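PDB 4YYC: putative trimethylamine methyltransferase from Rhizobium meliloti, which probably acts as a methyltransferase and belongs to the trimethylamine methyltransferase family. Local coordinates for residues V197-D205 with Y496-D506; Y404-D412 with I481-W492. All coordinates share one frame; numbering follows the deposited sequence. Where two conformers were deposited one is given.

Contact 1: residues V197-D205 with Y496-D506; sequences VYSHIRYSD and YEAPYLDPAID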
loop_
_atom_site.group_PDB
_atom_site.type_symbol
_atom_site.label_atom_id
_atom_site.label_comp_id
_atom_site.label_asym_id
_atom_site.label_seq_id
_atom_site.Cartn_x
_atom_site.Cartn_y
_atom_site.Cartn_z
ATOM N N VAL A 197 28.932 -3.808 -16.498
ATOM C CA VAL A 197 28.754 -2.458 -17.056
ATOM C C VAL A 197 28.461 -2.521 -18.571
ATOM O O VAL A 197 27.561 -1.849 -19.094
ATOM C CB VAL A 197 29.959 -1.541 -16.755
ATOM C CG1 VAL A 197 29.866 -0.228 -17.527
ATOM C CG2 VAL A 197 30.082 -1.322 -15.241
ATOM N N TYR A 198 29.217 -3.334 -19.286
ATOM C CA TYR A 198 29.009 -3.474 -20.722
ATOM C C TYR A 198 27.570 -3.859 -21.036
ATOM O O TYR A 198 26.974 -3.349 -21.998
ATOM C CB TYR A 198 29.943 -4.510 -21.320
ATOM C CG TYR A 198 29.740 -4.685 -22.825
ATOM C CD1 TYR A 198 30.266 -3.759 -23.732
ATOM C CD2 TYR A 198 29.008 -5.727 -23.328
ATOM C CE1 TYR A 198 30.106 -3.922 -25.115
ATOM C CE2 TYR A 198 28.806 -5.893 -24.691
ATOM C CZ TYR A 198 29.347 -4.984 -25.590
ATOM O OH TYR A 198 29.117 -5.189 -26.938
ATOM N N SER A 199 27.011 -4.757 -20.230
ATOM C CA SER A 199 25.623 -5.226 -20.461
ATOM C C SER A 199 24.614 -4.081 -20.395
ATOM O O SER A 199 23.695 -4.007 -21.198
ATOM C CB SER A 199 25.255 -6.336 -19.461
ATOM O OG SER A 199 26.075 -7.444 -19.694
ATOM N N HIS A 200 24.788 -3.163 -19.441
ATOM C CA HIS A 200 23.934 -1.979 -19.338
ATOM C C HIS A 200 24.050 -1.061 -20.551
ATOM O O HIS A 200 23.127 -0.323 -20.849
ATOM C CB HIS A 200 24.226 -1.198 -18.057
ATOM C CG HIS A 200 23.784 -1.908 -16.803
ATOM N ND1 HIS A 200 22.455 -2.103 -16.500
ATOM C CD2 HIS A 200 24.482 -2.468 -15.788
ATOM C CE1 HIS A 200 22.356 -2.747 -15.355
ATOM N NE2 HIS A 200 23.571 -2.975 -14.897
ATOM N N ILE A 201 25.179 -1.106 -21.243
ATOM C CA ILE A 201 25.380 -0.264 -22.426
ATOM C C ILE A 201 24.862 -0.936 -23.671
ATOM O O ILE A 201 24.225 -0.266 -24.500
ATOM C CB ILE A 201 26.867 0.140 -22.568
ATOM C CG1 ILE A 201 27.331 0.874 -21.320
ATOM C CG2 ILE A 201 27.062 0.967 -23.830
ATOM C CD1 ILE A 201 28.826 1.028 -21.165
ATOM N N ARG A 202 25.161 -2.228 -23.808
ATOM C CA ARG A 202 24.836 -2.981 -25.039
ATOM C C ARG A 202 23.333 -3.288 -25.124
ATOM O O ARG A 202 22.749 -3.223 -26.210
ATOM C CB ARG A 202 25.678 -4.270 -25.087
ATOM C CG ARG A 202 25.488 -5.204 -26.289
ATOM C CD ARG A 202 25.761 -4.553 -27.645
ATOM N NE ARG A 202 24.632 -3.720 -27.970
ATOM C CZ ARG A 202 24.337 -3.176 -29.130
ATOM N NH1 ARG A 202 25.046 -3.417 -30.235
ATOM N NH2 ARG A 202 23.241 -2.419 -29.138
ATOM N N TYR A 203 22.706 -3.618 -23.992
ATOM C CA TYR A 203 21.341 -4.129 -23.991
ATOM C C TYR A 203 20.320 -3.128 -23.515
ATOM O O TYR A 203 19.109 -3.413 -23.528
ATOM C CB TYR A 203 21.257 -5.416 -23.195
ATOM C CG TYR A 203 22.126 -6.508 -23.786
ATOM C CD1 TYR A 203 21.747 -7.154 -24.946
ATOM C CD2 TYR A 203 23.343 -6.850 -23.214
ATOM C CE1 TYR A 203 22.551 -8.147 -25.497
ATOM C CE2 TYR A 203 24.172 -7.827 -23.754
ATOM C CZ TYR A 203 23.763 -8.482 -24.886
ATOM O OH TYR A 203 24.590 -9.446 -25.437
ATOM N N SER A 204 20.772 -1.930 -23.148
ATOM C CA SER A 204 19.836 -0.882 -22.703
ATOM C C SER A 204 20.395 0.471 -23.114
ATOM O O SER A 204 21.600 0.575 -23.425
ATOM C CB SER A 204 19.719 -0.911 -21.195
ATOM O OG SER A 204 18.652 -0.068 -20.780
ATOM N N ASP A 205 19.547 1.482 -23.091
ATOM C CA ASP A 205 19.990 2.870 -23.218
ATOM C C ASP A 205 19.470 3.739 -22.075
ATOM O O ASP A 205 19.490 4.956 -22.182
ATOM C CB ASP A 205 19.614 3.448 -24.587
ATOM C CG ASP A 205 18.121 3.488 -24.832
ATOM O OD1 ASP A 205 17.350 3.087 -23.961
ATOM O OD2 ASP A 205 17.735 3.978 -25.936
ATOM N N TYR A 496 12.413 -8.796 -27.894
ATOM C CA TYR A 496 13.428 -7.797 -27.620
ATOM C C TYR A 496 14.306 -7.482 -28.828
ATOM O O TYR A 496 14.725 -8.386 -29.563
ATOM C CB TYR A 496 14.309 -8.304 -26.474
ATOM C CG TYR A 496 15.517 -7.461 -26.228
ATOM C CD1 TYR A 496 15.460 -6.352 -25.418
ATOM C CD2 TYR A 496 16.739 -7.805 -26.788
ATOM C CE1 TYR A 496 16.593 -5.581 -25.171
ATOM C CE2 TYR A 496 17.862 -7.046 -26.560
ATOM C CZ TYR A 496 17.784 -5.932 -25.746
ATOM O OH TYR A 496 18.906 -5.182 -25.503
ATOM N N GLU A 497 14.553 -6.192 -29.027
ATOM C CA GLU A 497 15.543 -5.708 -29.994
ATOM C C GLU A 497 16.446 -4.745 -29.273
ATOM O O GLU A 497 15.960 -3.826 -28.633
ATOM C CB GLU A 497 14.853 -4.962 -31.104
ATOM C CG GLU A 497 14.064 -5.879 -32.002
ATOM C CD GLU A 497 13.517 -5.170 -33.226
ATOM O OE1 GLU A 497 14.199 -4.250 -33.755
ATOM O OE2 GLU A 497 12.402 -5.525 -33.645
ATOM N N ALA A 498 17.738 -4.967 -29.357
ATOM C CA ALA A 498 18.672 -4.127 -28.638
ATOM C C ALA A 498 18.643 -2.687 -29.156
ATOM O O ALA A 498 18.532 -2.471 -30.357
ATOM C CB ALA A 498 20.074 -4.693 -28.699
ATOM N N PRO A 499 18.746 -1.712 -28.261
ATOM C CA PRO A 499 18.860 -0.324 -28.701
ATOM C C PRO A 499 20.182 -0.114 -29.444
ATOM O O PRO A 499 21.191 -0.698 -29.089
ATOM C CB PRO A 499 18.859 0.476 -27.402
ATOM C CG PRO A 499 19.272 -0.472 -26.353
ATOM C CD PRO A 499 18.880 -1.853 -26.803
ATOM N N TYR A 500 20.171 0.748 -30.440
ATOM C CA TYR A 500 21.354 1.021 -31.227
ATOM C C TYR A 500 22.544 1.441 -30.383
ATOM O O TYR A 500 22.394 2.202 -29.438
ATOM C CB TYR A 500 21.050 2.151 -32.191
ATOM C CG TYR A 500 22.207 2.541 -33.043
ATOM C CD1 TYR A 500 22.551 1.778 -34.151
ATOM C CD2 TYR A 500 22.993 3.658 -32.732
ATOM C CE1 TYR A 500 23.627 2.120 -34.942
ATOM C CE2 TYR A 500 24.077 4.002 -33.504
ATOM C CZ TYR A 500 24.385 3.239 -34.621
ATOM O OH TYR A 500 25.435 3.593 -35.421
ATOM N N LEU A 501 23.716 0.926 -30.729
ATOM C CA LEU A 501 24.974 1.384 -30.154
ATOM C C LEU A 501 25.967 1.639 -31.280
ATOM O O LEU A 501 26.248 0.739 -32.059
ATOM C CB LEU A 501 25.530 0.337 -29.195
ATOM C CG LEU A 501 26.878 0.604 -28.495
ATOM C CD1 LEU A 501 26.850 1.854 -27.639
ATOM C CD2 LEU A 501 27.312 -0.579 -27.639
ATOM N N ASP A 502 26.513 2.847 -31.350
ATOM C CA ASP A 502 27.548 3.165 -32.339
ATOM C C ASP A 502 28.641 2.076 -32.391
ATOM O O ASP A 502 29.303 1.791 -31.386
ATOM C CB ASP A 502 28.138 4.527 -31.998
ATOM C CG ASP A 502 29.286 4.951 -32.900
ATOM O OD1 ASP A 502 29.809 4.179 -33.742
ATOM O OD2 ASP A 502 29.703 6.116 -32.736
ATOM N N PRO A 503 28.861 1.474 -33.573
ATOM C CA PRO A 503 29.875 0.412 -33.629
ATOM C C PRO A 503 31.289 0.810 -33.231
ATOM O O PRO A 503 32.001 -0.011 -32.666
ATOM C CB PRO A 503 29.821 -0.044 -35.084
ATOM C CG PRO A 503 29.189 1.100 -35.812
ATOM C CD PRO A 503 28.213 1.684 -34.876
ATOM N N ALA A 504 31.686 2.052 -33.475
ATOM C CA ALA A 504 32.971 2.549 -33.010
ATOM C C ALA A 504 33.072 2.558 -31.484
ATOM O O ALA A 504 34.108 2.202 -30.906
ATOM C CB ALA A 504 33.218 3.947 -33.557
ATOM N N ILE A 505 31.987 2.941 -30.830
ATOM C CA ILE A 505 31.944 2.922 -29.350
ATOM C C ILE A 505 31.966 1.492 -28.846
ATOM O O ILE A 505 32.708 1.181 -27.935
ATOM C CB ILE A 505 30.710 3.671 -28.805
ATOM C CG1 ILE A 505 30.820 5.151 -29.176
ATOM C CG2 ILE A 505 30.590 3.491 -27.290
ATOM C CD1 ILE A 505 29.678 6.034 -28.701
ATOM N N ASP A 506 31.158 0.625 -29.456
ATOM C CA ASP A 506 31.159 -0.780 -29.100
ATOM C C ASP A 506 32.580 -1.374 -29.187
ATOM O O ASP A 506 33.048 -2.001 -28.256
ATOM C CB ASP A 506 30.197 -1.535 -30.000
ATOM C CG ASP A 506 29.816 -2.899 -29.454
ATOM O OD1 ASP A 506 30.011 -3.168 -28.250
ATOM O OD2 ASP A 506 29.278 -3.706 -30.249
HETATM O O HOH W 1 23.504 -1.390 -32.590
HETATM O O HOH W 2 27.663 -5.702 -30.452
#
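The ring of Tyr-198 meets the carboxylate of Asp-506 edge-on. The two planes are nearly coplanar, 16° apart. Tyr-198 OH donates to Asp-506 OD1 at 2.6 Å, and that oxygen accepts through its syn lone pair. CG of Tyr-198 lies anti to the backbone N (chi1 180°), and the phenol reaches helix 503-518 from there. The Tyr-203 ring carries Arg-202 CG over the centre of one face and Tyr-496 OH at its edge. That hydroxyl donates to Tyr-203 O at 2.7 Å. It comes from the side of the carbonyl (C=O...donor angle 104°), tilted out of its plane. In the conformer described here, the bent chain of Arg-202 lays one guanidinium face on Leu-501, with NH2 3.6 Å from Leu-501 CB. Pro-499 O lies at the guanidinium edge, at too poor an angle for a hydrogen bond. One water donates to Asp-506 OD2 at 2.6 Å and takes a weak bond from Arg-202 NH1. Another accepts from Leu-501 N and, weakly, from the same NH1. Ile-201 CG2 touches Leu-501 CD1 at 3.9 Å, while the Pro-499 ring packs with CG against the backbone at Ser-204 C. Arg-126 and Asn-123 hold the Asp-205 carboxylate. Two phenol hydrogen bonds hold the contact: one joins helix 192-202 to helix 503-518, the other joins the linker to the turn after helix 192-202. Arg-202 and Asp-506 are too far apart for a salt bridge, at 4.2 Å from NH1 to OD2. Any attraction between them is probably long-range, with the first water bridging from one side.

Contact 2: residues Y404-D412 with I481-W492; sequences YEKFMIDQD and IEQRANALARSW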
loop_
_atom_site.group_PDB
_atom_site.type_symbol
_atom_site.label_atom_id
_atom_site.label_comp_id
_atom_site.label_asym_id
_atom_site.label_seq_id
_atom_site.Cartn_x
_atom_site.Cartn_y
_atom_site.Cartn_z
ATOM N N TYR A 404 12.481 -13.742 -12.132
ATOM C CA TYR A 404 11.909 -13.258 -13.365
ATOM C C TYR A 404 10.403 -13.001 -13.168
ATOM O O TYR A 404 9.890 -11.970 -13.611
ATOM C CB TYR A 404 12.093 -14.297 -14.471
ATOM C CG TYR A 404 13.510 -14.426 -15.016
ATOM C CD1 TYR A 404 14.458 -15.195 -14.408
ATOM C CD2 TYR A 404 13.833 -13.858 -16.200
ATOM C CE1 TYR A 404 15.733 -15.347 -14.927
ATOM C CE2 TYR A 404 15.087 -14.051 -16.774
ATOM C CZ TYR A 404 16.045 -14.765 -16.095
ATOM O OH TYR A 404 17.322 -14.918 -16.642
ATOM N N GLU A 405 9.706 -13.937 -12.558
ATOM C CA GLU A 405 8.265 -13.785 -12.426
ATOM C C GLU A 405 7.953 -12.583 -11.527
ATOM O O GLU A 405 7.050 -11.770 -11.829
ATOM C CB GLU A 405 7.599 -15.070 -11.877
ATOM C CG GLU A 405 7.575 -16.172 -12.937
ATOM C CD GLU A 405 7.167 -17.522 -12.392
ATOM O OE1 GLU A 405 6.888 -17.630 -11.198
ATOM O OE2 GLU A 405 7.153 -18.522 -13.177
ATOM N N LYS A 406 8.659 -12.507 -10.404
ATOM C CA LYS A 406 8.462 -11.392 -9.502
ATOM C C LYS A 406 8.766 -10.046 -10.181
ATOM O O LYS A 406 8.048 -9.070 -9.981
ATOM C CB LYS A 406 9.311 -11.573 -8.275
ATOM C CG LYS A 406 9.330 -10.435 -7.274
ATOM C CD LYS A 406 8.073 -10.323 -6.550
ATOM C CE LYS A 406 8.113 -9.614 -5.145
ATOM N NZ LYS A 406 9.058 -8.428 -5.116
ATOM N N PHE A 407 9.810 -9.992 -10.988
ATOM C CA PHE A 407 10.116 -8.777 -11.707
ATOM C C PHE A 407 8.925 -8.316 -12.543
ATOM O O PHE A 407 8.574 -7.144 -12.554
ATOM C CB PHE A 407 11.343 -9.002 -12.614
ATOM C CG PHE A 407 11.757 -7.774 -13.348
ATOM C CD1 PHE A 407 11.118 -7.391 -14.550
ATOM C CD2 PHE A 407 12.786 -6.985 -12.850
ATOM C CE1 PHE A 407 11.505 -6.234 -15.214
ATOM C CE2 PHE A 407 13.191 -5.837 -13.562
ATOM C CZ PHE A 407 12.537 -5.464 -14.705
HETATM N N MSE A 408 8.294 -9.253 -13.252
HETATM C CA MSE A 408 7.151 -8.891 -14.124
HETATM C C MSE A 408 5.966 -8.389 -13.337
HETATM O O MSE A 408 5.299 -7.425 -13.729
HETATM C CB MSE A 408 6.766 -10.078 -15.005
HETATM C CG MSE A 408 7.889 -10.564 -15.927
HETATM SE SE MSE A 408 8.499 -9.173 -17.155
HETATM C CE MSE A 408 6.803 -8.922 -18.084
ATOM N N ILE A 409 5.698 -9.025 -12.206
ATOM C CA ILE A 409 4.558 -8.614 -11.358
ATOM C C ILE A 409 4.834 -7.224 -10.770
ATOM O O ILE A 409 3.980 -6.318 -10.797
ATOM C CB ILE A 409 4.322 -9.624 -10.212
ATOM C CG1 ILE A 409 3.898 -10.983 -10.783
ATOM C CG2 ILE A 409 3.310 -9.075 -9.168
ATOM C CD1 ILE A 409 3.990 -12.112 -9.762
ATOM N N ASP A 410 6.061 -7.028 -10.303
ATOM C CA ASP A 410 6.419 -5.764 -9.686
ATOM C C ASP A 410 6.417 -4.620 -10.704
ATOM O O ASP A 410 5.966 -3.507 -10.395
ATOM C CB ASP A 410 7.822 -5.817 -9.061
ATOM C CG ASP A 410 7.944 -6.734 -7.861
ATOM O OD1 ASP A 410 6.936 -6.957 -7.157
ATOM O OD2 ASP A 410 9.125 -7.148 -7.531
ATOM N N GLN A 411 6.963 -4.845 -11.879
ATOM C CA GLN A 411 7.017 -3.751 -12.857
ATOM C C GLN A 411 5.632 -3.257 -13.273
ATOM O O GLN A 411 5.456 -2.075 -13.630
ATOM C CB GLN A 411 7.943 -4.072 -14.055
ATOM C CG GLN A 411 7.494 -5.155 -14.975
ATOM C CD GLN A 411 6.444 -4.748 -15.965
ATOM O OE1 GLN A 411 6.524 -3.691 -16.577
ATOM N NE2 GLN A 411 5.425 -5.571 -16.116
ATOM N N ASP A 412 4.671 -4.166 -13.247
ATOM C CA ASP A 412 3.277 -3.817 -13.486
ATOM C C ASP A 412 2.776 -2.851 -12.400
ATOM O O ASP A 412 2.178 -1.791 -12.699
ATOM C CB ASP A 412 2.471 -5.112 -13.576
ATOM C CG ASP A 412 1.035 -4.903 -13.853
ATOM O OD1 ASP A 412 0.673 -3.915 -14.554
ATOM O OD2 ASP A 412 0.229 -5.748 -13.381
ATOM N N ILE A 481 -1.170 -15.505 -11.120
ATOM C CA ILE A 481 -0.545 -14.398 -11.826
ATOM C C ILE A 481 0.906 -14.700 -12.215
ATOM O O ILE A 481 1.327 -14.271 -13.283
ATOM C CB ILE A 481 -0.680 -13.077 -11.050
ATOM C CG1 ILE A 481 -0.198 -11.900 -11.925
ATOM C CG2 ILE A 481 0.063 -13.127 -9.697
ATOM C CD1 ILE A 481 -0.536 -10.538 -11.340
ATOM N N GLU A 482 1.620 -15.443 -11.397
ATOM C CA GLU A 482 3.032 -15.699 -11.714
ATOM C C GLU A 482 3.183 -16.565 -12.955
ATOM O O GLU A 482 4.197 -16.458 -13.646
ATOM C CB GLU A 482 3.809 -16.217 -10.528
ATOM C CG GLU A 482 3.412 -17.595 -10.070
ATOM C CD GLU A 482 2.371 -17.540 -8.950
ATOM O OE1 GLU A 482 1.562 -16.598 -8.954
ATOM O OE2 GLU A 482 2.334 -18.467 -8.117
ATOM N N GLN A 483 2.179 -17.387 -13.276
ATOM C CA GLN A 483 2.192 -18.176 -14.506
ATOM C C GLN A 483 2.036 -17.248 -15.712
ATOM O O GLN A 483 2.735 -17.417 -16.728
ATOM C CB GLN A 483 1.098 -19.260 -14.491
ATOM C CG GLN A 483 1.273 -20.348 -13.434
ATOM C CD GLN A 483 0.037 -21.223 -13.335
ATOM O OE1 GLN A 483 -0.824 -21.033 -12.488
ATOM N NE2 GLN A 483 -0.061 -22.178 -14.244
ATOM N N ARG A 484 1.105 -16.293 -15.619
ATOM C CA ARG A 484 0.970 -15.309 -16.679
ATOM C C ARG A 484 2.246 -14.421 -16.792
ATOM O O ARG A 484 2.637 -14.023 -17.897
ATOM C CB ARG A 484 -0.320 -14.491 -16.531
ATOM C CG ARG A 484 -1.613 -15.309 -16.604
ATOM C CD ARG A 484 -2.858 -14.419 -16.683
ATOM N NE ARG A 484 -3.034 -13.666 -15.440
ATOM C CZ ARG A 484 -3.429 -14.129 -14.265
ATOM N NH1 ARG A 484 -3.841 -15.383 -14.101
ATOM N NH2 ARG A 484 -3.423 -13.313 -13.243
ATOM N N ALA A 485 2.843 -14.119 -15.652
ATOM C CA ALA A 485 4.126 -13.353 -15.630
ATOM C C ALA A 485 5.240 -14.090 -16.326
ATOM O O ALA A 485 6.022 -13.487 -17.072
ATOM C CB ALA A 485 4.511 -13.025 -14.222
ATOM N N ASN A 486 5.314 -15.390 -16.093
ATOM C CA ASN A 486 6.284 -16.252 -16.782
ATOM C C ASN A 486 6.124 -16.139 -18.314
ATOM O O ASN A 486 7.107 -15.877 -19.068
ATOM C CB ASN A 486 6.102 -17.687 -16.316
ATOM C CG ASN A 486 7.209 -18.601 -16.798
ATOM O OD1 ASN A 486 7.291 -18.907 -17.994
ATOM N ND2 ASN A 486 8.021 -19.064 -15.884
ATOM N N ALA A 487 4.886 -16.280 -18.786
ATOM C CA ALA A 487 4.616 -16.219 -20.208
ATOM C C ALA A 487 4.950 -14.863 -20.807
ATOM O O ALA A 487 5.524 -14.782 -21.900
ATOM C CB ALA A 487 3.170 -16.543 -20.491
ATOM N N LEU A 488 4.674 -13.810 -20.043
ATOM C CA LEU A 488 4.903 -12.474 -20.512
ATOM C C LEU A 488 6.422 -12.191 -20.602
ATOM O O LEU A 488 6.882 -11.585 -21.586
ATOM C CB LEU A 488 4.195 -11.436 -19.642
ATOM C CG LEU A 488 4.160 -10.059 -20.307
ATOM C CD1 LEU A 488 3.436 -10.044 -21.643
ATOM C CD2 LEU A 488 3.532 -9.078 -19.356
ATOM N N ALA A 489 7.173 -12.615 -19.589
ATOM C CA ALA A 489 8.642 -12.473 -19.614
ATOM C C ALA A 489 9.203 -13.191 -20.846
ATOM O O ALA A 489 10.073 -12.645 -21.530
ATOM C CB ALA A 489 9.277 -13.036 -18.371
ATOM N N ARG A 490 8.709 -14.397 -21.092
ATOM C CA ARG A 490 9.214 -15.167 -22.265
ATOM C C ARG A 490 8.919 -14.424 -23.578
ATOM O O ARG A 490 9.766 -14.356 -24.480
ATOM C CB ARG A 490 8.615 -16.566 -22.270
ATOM C CG ARG A 490 9.168 -17.467 -21.174
ATOM C CD ARG A 490 8.513 -18.814 -21.209
ATOM N NE ARG A 490 8.945 -19.723 -20.158
ATOM C CZ ARG A 490 9.982 -20.550 -20.209
ATOM N NH1 ARG A 490 10.796 -20.601 -21.266
ATOM N NH2 ARG A 490 10.213 -21.380 -19.199
ATOM N N SER A 491 7.722 -13.864 -23.670
ATOM C CA SER A 491 7.289 -13.146 -24.824
ATOM C C SER A 491 8.123 -11.893 -25.031
ATOM O O SER A 491 8.577 -11.616 -26.145
ATOM C CB SER A 491 5.820 -12.763 -24.707
ATOM O OG SER A 491 5.408 -12.207 -25.944
ATOM N N TRP A 492 8.326 -11.141 -23.949
ATOM C CA TRP A 492 9.158 -9.946 -24.033
ATOM C C TRP A 492 10.575 -10.282 -24.500
ATOM O O TRP A 492 11.141 -9.584 -25.363
ATOM C CB TRP A 492 9.220 -9.219 -22.700
ATOM C CG TRP A 492 8.039 -8.406 -22.332
ATOM C CD1 TRP A 492 6.782 -8.457 -22.854
ATOM C CD2 TRP A 492 8.003 -7.426 -21.289
ATOM N NE1 TRP A 492 5.953 -7.570 -22.174
ATOM C CE2 TRP A 492 6.696 -6.917 -21.228
ATOM C CE3 TRP A 492 8.972 -6.911 -20.407
ATOM C CZ2 TRP A 492 6.328 -5.918 -20.319
ATOM C CZ3 TRP A 492 8.597 -5.946 -19.505
ATOM C CH2 TRP A 492 7.293 -5.457 -19.480
#
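The amide nitrogen of Asn-486 serves two acceptors, Glu-405 OE2 across the contact and Leu-149 O outside it. The bond from Asn-486 ND2 to Glu-405 OE2 is 2.9 Å and fairly straight, at 161°. It enters the anti lone pair of the carboxylate, close to the amide plane. Asn-486 OD1 accepts from Arg-490 NE, so the amide is held at both ends. An alanine in place of Glu-405 would probably cost Asn-486 one of its two acceptors and uncover the flank of Glu-482, whose CB lies 3.5 Å from Glu-405 OE1. The Glu-482 carboxylate is paired with Arg-480 and with Arg-480 of the second subunit. Met-408, a selenomethionine, has CG anti to the carbonyl carbon (chi1 -60°), and two further bends curl its methyl onto Trp-492. In a CH-pi contact, Met-408 CE sits 3.5 Å above the centroid of the six-membered ring of Trp-492, almost on its normal. Met-408 SE lies over the same face, 4.3 Å from that centroid. Met-408 CE also presses on Leu-488 CD2, at 3.5 Å. Gln-411 OE1 meets Trp-492 CH2 at the ring edge. That amide is fixed by Gln-411 NE2, donating to Met-408 O at 3.0 Å. Toward the start of helix 481-495, Ile-409 CG1 packs on Ala-485 CB. The small Ala-485 and Ala-489 probably help the segments come close: their axes pass 8.3 Å apart at 95°. Met-408 is a knob in the hole formed by Ala-485, Leu-488, Ala-489 and Trp-492. The arrangement is a near-perpendicular packing of helices 404-420 and 481-495 with a Met-aromatic contact.

The centres of contacts 1 and 2 are about 24 Å apart. Apart from the chain itself, their segments do not touch each other. Helix 481-495 supplies one side of contact 2. The chain then leaves it at Tyr-496 and runs through contact 1 into helix 503-518. Helix 158-170 borders both: Tyr-203 and Tyr-496 of contact 1 rest on Arg-162 and Lys-166, and Trp-492 of contact 2 rests on Leu-167 and Met-170. Contact 2 adjoins the second subunit, where Ile-409 packs on His-372 of that subunit. Contact 1 is not touched by it. Neither contact has an assigned role in catalysis or ligand binding.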